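Local coordinates for serine protease pet (Escherichia coli, PDB 4OM9), which is an autotransporter enterotoxin of enteroaggregative bacteria, a secreted serine protease whose passenger domain probably cleaves alpha-fodrin inside host cells, at residues Val349-Tyr355 and Leu369-Gln375; Tyr419-Phe423 and Gly633-Arg637. One frame throughout, in Å; residues are numbered along the deposited sequence.

Interaction 1. Residues Val349-Tyr355 and Leu369-Gln375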
ATOM      1  N   VAL A 349     -33.292  -0.902 -14.058  1.00 35.68           N
ATOM      2  CA  VAL A 349     -34.555  -1.432 -13.580  1.00 38.46           C
ATOM      3  C   VAL A 349     -35.030  -0.728 -12.300  1.00 38.79           C
ATOM      4  O   VAL A 349     -34.470  -0.942 -11.222  1.00 34.16           O
ATOM      5  CB  VAL A 349     -34.452  -2.936 -13.298  1.00 34.63           C
ATOM      6  CG1 VAL A 349     -35.785  -3.449 -12.830  1.00 39.17           C
ATOM      7  CG2 VAL A 349     -33.992  -3.683 -14.547  1.00 33.74           C
ATOM      8  N   ASP A 350     -36.072   0.096 -12.415  1.00 41.11           N
ATOM      9  CA  ASP A 350     -36.651   0.719 -11.229  1.00 40.97           C
ATOM     10  C   ASP A 350     -37.436  -0.328 -10.458  1.00 40.72           C
ATOM     11  O   ASP A 350     -38.447  -0.864 -10.921  1.00 38.38           O
ATOM     12  CB  ASP A 350     -37.522   1.920 -11.589  1.00 39.69           C
ATOM     13  CG  ASP A 350     -36.700   3.101 -12.052  1.00 45.55           C
ATOM     14  OD1 ASP A 350     -35.477   3.124 -11.793  1.00 46.91           O
ATOM     15  OD2 ASP A 350     -37.261   4.006 -12.681  1.00 48.69           O
ATOM     16  N   TRP A 351     -36.929  -0.643  -9.282  1.00 36.42           N
ATOM     17  CA  TRP A 351     -37.431  -1.769  -8.536  1.00 35.15           C
ATOM     18  C   TRP A 351     -38.366  -1.220  -7.477  1.00 35.92           C
ATOM     19  O   TRP A 351     -37.928  -0.823  -6.399  1.00 33.66           O
ATOM     20  CB  TRP A 351     -36.267  -2.581  -7.940  1.00 30.46           C
ATOM     21  CG  TRP A 351     -36.693  -3.782  -7.159  1.00 33.28           C
ATOM     22  CD1 TRP A 351     -36.779  -3.881  -5.795  1.00 32.73           C
ATOM     23  CD2 TRP A 351     -37.109  -5.061  -7.687  1.00 30.73           C
ATOM     24  NE1 TRP A 351     -37.221  -5.142  -5.446  1.00 34.76           N
ATOM     25  CE2 TRP A 351     -37.431  -5.873  -6.575  1.00 32.90           C
ATOM     26  CE3 TRP A 351     -37.253  -5.577  -8.975  1.00 31.96           C
ATOM     27  CZ2 TRP A 351     -37.883  -7.194  -6.734  1.00 34.61           C
ATOM     28  CZ3 TRP A 351     -37.702  -6.888  -9.123  1.00 30.93           C
ATOM     29  CH2 TRP A 351     -38.008  -7.681  -8.007  1.00 30.43           C
ATOM     30  N   ASN A 352     -39.657  -1.172  -7.797  1.00 37.11           N
ATOM     31  CA  ASN A 352     -40.630  -0.608  -6.861  1.00 37.99           C
ATOM     32  C   ASN A 352     -41.601  -1.655  -6.351  1.00 37.85           C
ATOM     33  O   ASN A 352     -42.787  -1.441  -6.318  1.00 37.11           O
ATOM     34  CB  ASN A 352     -41.407   0.559  -7.485  1.00 37.49           C
ATOM     35  CG  ASN A 352     -42.139   1.394  -6.431  1.00 43.71           C
ATOM     36  OD1 ASN A 352     -41.981   1.163  -5.236  1.00 37.52           O
ATOM     37  ND2 ASN A 352     -42.952   2.346  -6.870  1.00 36.69           N
ATOM     38  N   ILE A 353     -41.060  -2.797  -5.956  1.00 33.48           N
ATOM     39  CA  ILE A 353     -41.789  -3.781  -5.164  1.00 35.24           C
ATOM     40  C   ILE A 353     -40.773  -4.231  -4.137  1.00 33.32           C
ATOM     41  O   ILE A 353     -39.623  -3.785  -4.166  1.00 32.10           O
ATOM     42  CB  ILE A 353     -42.270  -5.019  -5.984  1.00 37.98           C
ATOM     43  CG1 ILE A 353     -41.041  -5.736  -6.579  1.00 35.64           C
ATOM     44  CG2 ILE A 353     -43.230  -4.623  -7.062  1.00 38.29           C
ATOM     45  CD1 ILE A 353     -41.349  -7.007  -7.397  1.00 36.12           C
ATOM     46  N   LYS A 354     -41.192  -5.143  -3.267  1.00 38.65           N
ATOM     47  CA  LYS A 354     -40.274  -5.810  -2.360  1.00 37.12           C
ATOM     48  C   LYS A 354     -39.813  -7.144  -2.923  1.00 38.22           C
ATOM     49  O   LYS A 354     -40.607  -7.901  -3.498  1.00 41.74           O
ATOM     50  CB  LYS A 354     -40.937  -6.024  -0.997  1.00 38.24           C
ATOM     51  CG  LYS A 354     -41.215  -4.744  -0.231  1.00 35.65           C
ATOM     52  CD  LYS A 354     -41.576  -5.077   1.197  1.00 40.25           C
ATOM     53  CE  LYS A 354     -41.884  -3.825   2.017  1.00 47.44           C
ATOM     54  NZ  LYS A 354     -42.067  -2.597   1.180  1.00 37.47           N
ATOM     55  N   TYR A 355     -38.523  -7.433  -2.785  1.00 37.24           N
ATOM     56  CA  TYR A 355     -38.081  -8.806  -2.959  1.00 36.52           C
ATOM     57  C   TYR A 355     -38.573  -9.510  -1.698  1.00 35.77           C
ATOM     58  O   TYR A 355     -38.618  -8.901  -0.623  1.00 36.45           O
ATOM     59  CB  TYR A 355     -36.544  -8.937  -3.149  1.00 31.91           C
ATOM     60  CG  TYR A 355     -36.181 -10.334  -3.595  1.00 29.58           C
ATOM     61  CD1 TYR A 355     -36.265 -10.698  -4.930  1.00 29.23           C
ATOM     62  CD2 TYR A 355     -35.836 -11.302  -2.666  1.00 29.90           C
ATOM     63  CE1 TYR A 355     -35.993 -11.997  -5.333  1.00 31.66           C
ATOM     64  CE2 TYR A 355     -35.562 -12.582  -3.040  1.00 33.11           C
ATOM     65  CZ  TYR A 355     -35.639 -12.937  -4.378  1.00 32.10           C
ATOM     66  OH  TYR A 355     -35.361 -14.233  -4.736  1.00 30.78           O
ATOM     67  N   LEU A 369     -29.909  -1.885 -10.763  1.00 29.58           N
ATOM     68  CA  LEU A 369     -31.124  -2.056  -9.987  1.00 29.45           C
ATOM     69  C   LEU A 369     -31.334  -0.793  -9.132  1.00 32.28           C
ATOM     70  O   LEU A 369     -30.521  -0.479  -8.267  1.00 31.20           O
ATOM     71  CB  LEU A 369     -31.041  -3.302  -9.104  1.00 29.00           C
ATOM     72  CG  LEU A 369     -32.372  -3.709  -8.466  1.00 32.12           C
ATOM     73  CD1 LEU A 369     -33.387  -4.042  -9.535  1.00 30.74           C
ATOM     74  CD2 LEU A 369     -32.224  -4.880  -7.526  1.00 29.91           C
ATOM     75  N   ASN A 370     -32.405  -0.058  -9.411  1.00 32.49           N
ATOM     76  CA  ASN A 370     -32.712   1.174  -8.694  1.00 34.00           C
ATOM     77  C   ASN A 370     -33.819   0.934  -7.681  1.00 33.98           C
ATOM     78  O   ASN A 370     -34.985   0.887  -8.035  1.00 35.73           O
ATOM     79  CB  ASN A 370     -33.123   2.281  -9.660  1.00 38.71           C
ATOM     80  CG  ASN A 370     -33.368   3.605  -8.955  1.00 42.94           C
ATOM     81  OD1 ASN A 370     -32.872   3.833  -7.842  1.00 40.48           O
ATOM     82  ND2 ASN A 370     -34.142   4.488  -9.597  1.00 42.60           N
ATOM     83  N   VAL A 371     -33.442   0.771  -6.418  1.00 34.46           N
ATOM     84  CA  VAL A 371     -34.378   0.314  -5.413  1.00 32.88           C
ATOM     85  C   VAL A 371     -35.070   1.509  -4.781  1.00 35.73           C
ATOM     86  O   VAL A 371     -34.472   2.222  -3.988  1.00 32.26           O
ATOM     87  CB  VAL A 371     -33.687  -0.532  -4.345  1.00 32.40           C
ATOM     88  CG1 VAL A 371     -34.711  -1.307  -3.552  1.00 30.67           C
ATOM     89  CG2 VAL A 371     -32.673  -1.513  -5.008  1.00 29.45           C
ATOM     90  N   ILE A 372     -36.340   1.694  -5.149  1.00 44.90           N
ATOM     91  CA  ILE A 372     -37.152   2.855  -4.757  1.00 50.29           C
ATOM     92  C   ILE A 372     -37.776   2.730  -3.362  1.00 50.84           C
ATOM     93  O   ILE A 372     -38.046   3.739  -2.706  1.00 55.79           O
ATOM     94  CB  ILE A 372     -38.289   3.102  -5.780  1.00 49.73           C
ATOM     95  CG1 ILE A 372     -37.737   3.088  -7.209  1.00 51.65           C
ATOM     96  CG2 ILE A 372     -39.029   4.415  -5.487  1.00 57.96           C
ATOM     97  CD1 ILE A 372     -36.582   4.057  -7.429  1.00 48.78           C
ATOM     98  N   GLN A 373     -38.001   1.502  -2.905  1.00 31.62           N
ATOM     99  CA  GLN A 373     -38.601   1.289  -1.587  1.00 32.51           C
ATOM    100  C   GLN A 373     -37.791   0.325  -0.702  1.00 31.69           C
ATOM    101  O   GLN A 373     -37.028  -0.484  -1.191  1.00 30.59           O
ATOM    102  CB  GLN A 373     -40.047   0.787  -1.726  1.00 33.93           C
ATOM    103  CG  GLN A 373     -40.284  -0.487  -2.567  1.00 33.68           C
ATOM    104  CD  GLN A 373     -41.782  -0.928  -2.552  1.00 35.31           C
ATOM    105  OE1 GLN A 373     -42.220  -1.613  -1.636  1.00 36.02           O
ATOM    106  NE2 GLN A 373     -42.547  -0.500  -3.548  1.00 36.01           N
ATOM    107  N   ALA A 374     -37.963   0.428   0.613  1.00 34.56           N
ATOM    108  CA  ALA A 374     -37.287  -0.487   1.527  1.00 32.65           C
ATOM    109  C   ALA A 374     -37.758  -1.910   1.240  1.00 35.08           C
ATOM    110  O   ALA A 374     -38.919  -2.130   0.869  1.00 37.15           O
ATOM    111  CB  ALA A 374     -37.546  -0.109   2.993  1.00 32.92           C
ATOM    112  N   GLN A 375     -36.864  -2.866   1.463  1.00 34.66           N
ATOM    113  CA  GLN A 375     -37.064  -4.238   1.012  1.00 33.97           C
ATOM    114  C   GLN A 375     -37.344  -5.199   2.150  1.00 34.83           C
ATOM    115  O   GLN A 375     -37.946  -6.252   1.929  1.00 37.58           O
ATOM    116  CB  GLN A 375     -35.837  -4.709   0.242  1.00 29.80           C
ATOM    117  CG  GLN A 375     -35.616  -3.946  -1.045  1.00 31.68           C
ATOM    118  CD  GLN A 375     -36.694  -4.239  -2.070  1.00 34.70           C
ATOM    119  OE1 GLN A 375     -36.767  -5.347  -2.633  1.00 32.15           O
ATOM    120  NE2 GLN A 375     -37.541  -3.250  -2.319  1.00 30.60           N
TER
HETATM  121  O   HOH W   1     -39.708  -8.419   1.870  1.00 30.72           O

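Interaction 2. Residues Tyr419-Phe423 and Gly633-Arg637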
ATOM      1  N   TYR A 419     -21.693  -2.299  11.501  1.00 30.17           N
ATOM      2  CA  TYR A 419     -21.198  -2.266  10.135  1.00 29.59           C
ATOM      3  C   TYR A 419     -22.136  -1.588   9.144  1.00 28.76           C
ATOM      4  O   TYR A 419     -21.896  -1.651   7.944  1.00 28.32           O
ATOM      5  CB  TYR A 419     -20.868  -3.693   9.657  1.00 30.09           C
ATOM      6  CG  TYR A 419     -20.092  -4.502  10.677  1.00 31.08           C
ATOM      7  CD1 TYR A 419     -18.736  -4.273  10.901  1.00 31.33           C
ATOM      8  CD2 TYR A 419     -20.722  -5.457  11.446  1.00 31.83           C
ATOM      9  CE1 TYR A 419     -18.031  -5.004  11.852  1.00 32.31           C
ATOM     10  CE2 TYR A 419     -20.032  -6.189  12.392  1.00 32.82           C
ATOM     11  CZ  TYR A 419     -18.696  -5.961  12.598  1.00 33.42           C
ATOM     12  OH  TYR A 419     -18.029  -6.716  13.539  1.00 34.82           O
ATOM     13  N   ALA A 420     -23.186  -0.927   9.635  1.00 28.60           N
ATOM     14  CA  ALA A 420     -24.166  -0.262   8.765  1.00 27.91           C
ATOM     15  C   ALA A 420     -24.749  -1.254   7.760  1.00 27.83           C
ATOM     16  O   ALA A 420     -25.145  -0.886   6.645  1.00 27.23           O
ATOM     17  CB  ALA A 420     -23.539   0.922   8.047  1.00 27.23           C
ATOM     18  N   GLY A 421     -24.776  -2.521   8.162  1.00 31.74           N
ATOM     19  CA  GLY A 421     -25.411  -3.568   7.390  1.00 33.32           C
ATOM     20  C   GLY A 421     -24.880  -3.797   5.986  1.00 31.02           C
ATOM     21  O   GLY A 421     -25.647  -4.176   5.106  1.00 29.58           O
ATOM     22  N   ILE A 422     -23.584  -3.577   5.771  1.00 28.09           N
ATOM     23  CA  ILE A 422     -22.985  -3.918   4.491  1.00 27.85           C
ATOM     24  C   ILE A 422     -21.639  -4.638   4.689  1.00 28.48           C
ATOM     25  O   ILE A 422     -20.864  -4.375   5.625  1.00 28.83           O
ATOM     26  CB  ILE A 422     -22.854  -2.659   3.587  1.00 27.04           C
ATOM     27  CG1 ILE A 422     -22.327  -3.041   2.195  1.00 26.86           C
ATOM     28  CG2 ILE A 422     -22.030  -1.555   4.262  1.00 26.95           C
ATOM     29  CD1 ILE A 422     -22.593  -2.011   1.116  1.00 26.12           C
ATOM     30  N   PHE A 423     -21.404  -5.611   3.826  1.00 29.34           N
ATOM     31  CA  PHE A 423     -20.339  -6.579   4.016  1.00 31.98           C
ATOM     32  C   PHE A 423     -19.765  -6.850   2.649  1.00 31.29           C
ATOM     33  O   PHE A 423     -20.511  -7.003   1.683  1.00 31.14           O
ATOM     34  CB  PHE A 423     -20.859  -7.865   4.677  1.00 32.56           C
ATOM     35  CG  PHE A 423     -21.573  -7.623   5.983  1.00 34.17           C
ATOM     36  CD1 PHE A 423     -22.912  -7.229   6.002  1.00 30.76           C
ATOM     37  CD2 PHE A 423     -20.901  -7.763   7.195  1.00 35.40           C
ATOM     38  CE1 PHE A 423     -23.561  -6.968   7.207  1.00 34.52           C
ATOM     39  CE2 PHE A 423     -21.544  -7.507   8.402  1.00 33.03           C
ATOM     40  CZ  PHE A 423     -22.872  -7.112   8.407  1.00 34.56           C
ATOM     41  N   GLY A 633     -22.894 -14.441   4.943  1.00 29.30           N
ATOM     42  CA  GLY A 633     -22.288 -13.262   4.339  1.00 29.20           C
ATOM     43  C   GLY A 633     -22.695 -11.931   4.957  1.00 29.54           C
ATOM     44  O   GLY A 633     -22.611 -10.877   4.331  1.00 29.64           O
ATOM     45  N   PHE A 634     -23.126 -11.985   6.203  1.00 29.87           N
ATOM     46  CA  PHE A 634     -23.659 -10.804   6.897  1.00 30.42           C
ATOM     47  C   PHE A 634     -23.129 -10.788   8.304  1.00 30.60           C
ATOM     48  O   PHE A 634     -23.739 -10.246   9.202  1.00 31.26           O
ATOM     49  CB  PHE A 634     -25.183 -10.832   6.912  1.00 31.07           C
ATOM     50  CG  PHE A 634     -25.791 -11.091   5.563  1.00 30.99           C
ATOM     51  CD1 PHE A 634     -25.712 -10.140   4.564  1.00 31.07           C
ATOM     52  CD2 PHE A 634     -26.456 -12.275   5.300  1.00 30.94           C
ATOM     53  CE1 PHE A 634     -26.276 -10.361   3.332  1.00 31.16           C
ATOM     54  CE2 PHE A 634     -27.022 -12.501   4.068  1.00 30.95           C
ATOM     55  CZ  PHE A 634     -26.926 -11.545   3.080  1.00 31.09           C
ATOM     56  N   THR A 635     -22.024 -11.482   8.491  1.00 34.55           N
ATOM     57  CA  THR A 635     -21.332 -11.481   9.758  1.00 36.03           C
ATOM     58  C   THR A 635     -19.846 -11.284   9.456  1.00 35.02           C
ATOM     59  O   THR A 635     -19.351 -11.707   8.408  1.00 36.52           O
ATOM     60  CB  THR A 635     -21.609 -12.785  10.537  1.00 37.77           C
ATOM     61  OG1 THR A 635     -22.916 -12.701  11.122  1.00 42.37           O
ATOM     62  CG2 THR A 635     -20.598 -12.972  11.660  1.00 43.54           C
ATOM     63  N   PHE A 636     -19.150 -10.621  10.364  1.00 31.29           N
ATOM     64  CA  PHE A 636     -17.775 -10.203  10.144  1.00 30.92           C
ATOM     65  C   PHE A 636     -16.916 -10.606  11.319  1.00 33.31           C
ATOM     66  O   PHE A 636     -17.320 -10.445  12.472  1.00 34.60           O
ATOM     67  CB  PHE A 636     -17.733  -8.700   9.933  1.00 33.41           C
ATOM     68  CG  PHE A 636     -16.360  -8.120   9.863  1.00 33.29           C
ATOM     69  CD1 PHE A 636     -15.681  -8.047   8.654  1.00 29.13           C
ATOM     70  CD2 PHE A 636     -15.763  -7.606  11.003  1.00 30.62           C
ATOM     71  CE1 PHE A 636     -14.426  -7.473   8.599  1.00 30.30           C
ATOM     72  CE2 PHE A 636     -14.502  -7.038  10.951  1.00 29.86           C
ATOM     73  CZ  PHE A 636     -13.834  -6.966   9.755  1.00 30.34           C
ATOM     74  N   ARG A 637     -15.737 -11.134  11.009  1.00 31.65           N
ATOM     75  CA  ARG A 637     -14.774 -11.576  12.008  1.00 31.65           C
ATOM     76  C   ARG A 637     -13.461 -10.817  11.797  1.00 31.55           C
ATOM     77  O   ARG A 637     -13.102 -10.477  10.661  1.00 31.28           O
ATOM     78  CB  ARG A 637     -14.564 -13.100  11.910  1.00 38.42           C
ATOM     79  CG  ARG A 637     -13.369 -13.519  11.033  1.00 40.22           C
ATOM     80  CD  ARG A 637     -13.645 -14.552   9.938  1.00 38.34           C
ATOM     81  NE  ARG A 637     -13.506 -15.933  10.398  1.00 38.49           N
ATOM     82  CZ  ARG A 637     -13.280 -16.983   9.606  1.00 36.98           C
ATOM     83  NH1 ARG A 637     -13.127 -16.834   8.297  1.00 32.06           N
ATOM     84  NH2 ARG A 637     -13.189 -18.192  10.135  1.00 38.69           N
TER

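Interaction 1. Residues Val349-Tyr355 and Leu369-Gln375
Two successive rungs of the parallel beta-helix pair in register here: V349 bridges L369, D350 bridges N370 and W351 bridges V371, with the strand axes 4.6 Å apart at closest approach. N370 N gives its hydrogen to V349 O, W351 N to N370 O, and I372 N to W351 O, a parallel ladder. On the face bearing V349, L369, W351 and V371, the CD1 branch of L369 packs 3.6 Å from W351 CB, while V371 CG1 meets the indole edge at CD1. On the other face the side chains of D350 and N370 run alongside; ND2 of N370 reaches D350 OD1 from above the carboxylate plane at 2.9 Å, and OD2 forms a salt bridge with K323.

Beyond the paired strands, the Q375 amide joins the next short strand, 354-355, to the second segment. Its chain bends at chi2 (-68°), bringing NE2 to 2.8 Å from I353 O and 3.0 Å from Q373 O, both nearly in the amide plane. Two donors grip its buried OE1 from opposite faces of that plane, which fixes the amide's rotation: W351 NE1 at 2.9 Å and Y355 N at 2.7 Å.

Interaction 2. Residues Tyr419-Phe423 and Gly633-Arg637
The F423 ring, on a strand of the parallel beta-helix, carries backbone on one face: CA of F634 stands 3.7 Å from its centroid and only 10° off the ring normal, a CH-pi contact, and the peptide running from F634 into T635 continues over the same face. CB of F636 lies at the ring's edge, near its plane. The neighbouring Y419 ring has F636 CB over one face, 4.2 Å from the centroid, so this methylene touches the edge of one ring and the face of the other. The F634 ring in turn presents its edge to CD1 of F423.

This aromatic patch joins the rung to residues 633-637, which lie far along the chain and include a weakly bonded strand at about 635-636, paired with strand 629-630. The evidence is one of packing: the nearest CA atoms, of F423 and F634, are 6.1 Å apart, neither a beta bridge nor a hydrogen bond links the segments, and 262 Å² is buried in all. F423 belongs to strand 422-424, hydrogen-bonded through its backbone to I397 and V399 on the preceding rung, while A444 of the following rung touches Y419, F423 and F636.

Torsions place the rings. With CG of F423 opposite its own carbonyl carbon (chi1 -55°), the ring lies under the F634-T635 peptide, and F634 O comes within 3.3 Å of F423 CZ. F636 has its CG opposite the backbone N instead, and its ring crosses that of Y419 obliquely, the planes 54° apart and the centroids 5.2 Å from each other. Y419 CE1 is 3.6 Å from F636 CD2, and the phenol oxygen sits at the F636 edge, near its plane, with OH 3.5 Å from CD2.

How the interactions relate
Both contacts belong to the beta-helical part of the passenger domain, with centres about 21 Å apart and nearest atoms about 11 Å apart, so they do not touch. Along the chain interaction 1 closes before interaction 2 opens. Interaction 1 joins neighbouring rungs through strands 348-352 and 368-371 of one face; strand 422-424 of interaction 2 lies in another face, the parallel sheet that also contains 361-364, 379-381 and 397-399. The two thus differ in scale: 13 residues separate the segments of the first, 209 those of the second. One is the hydrogen-bonded pairing of neighbouring rungs; the other packs much later residues, 633-637, by aromatic and CH-pi contacts against the side of the beta-helix.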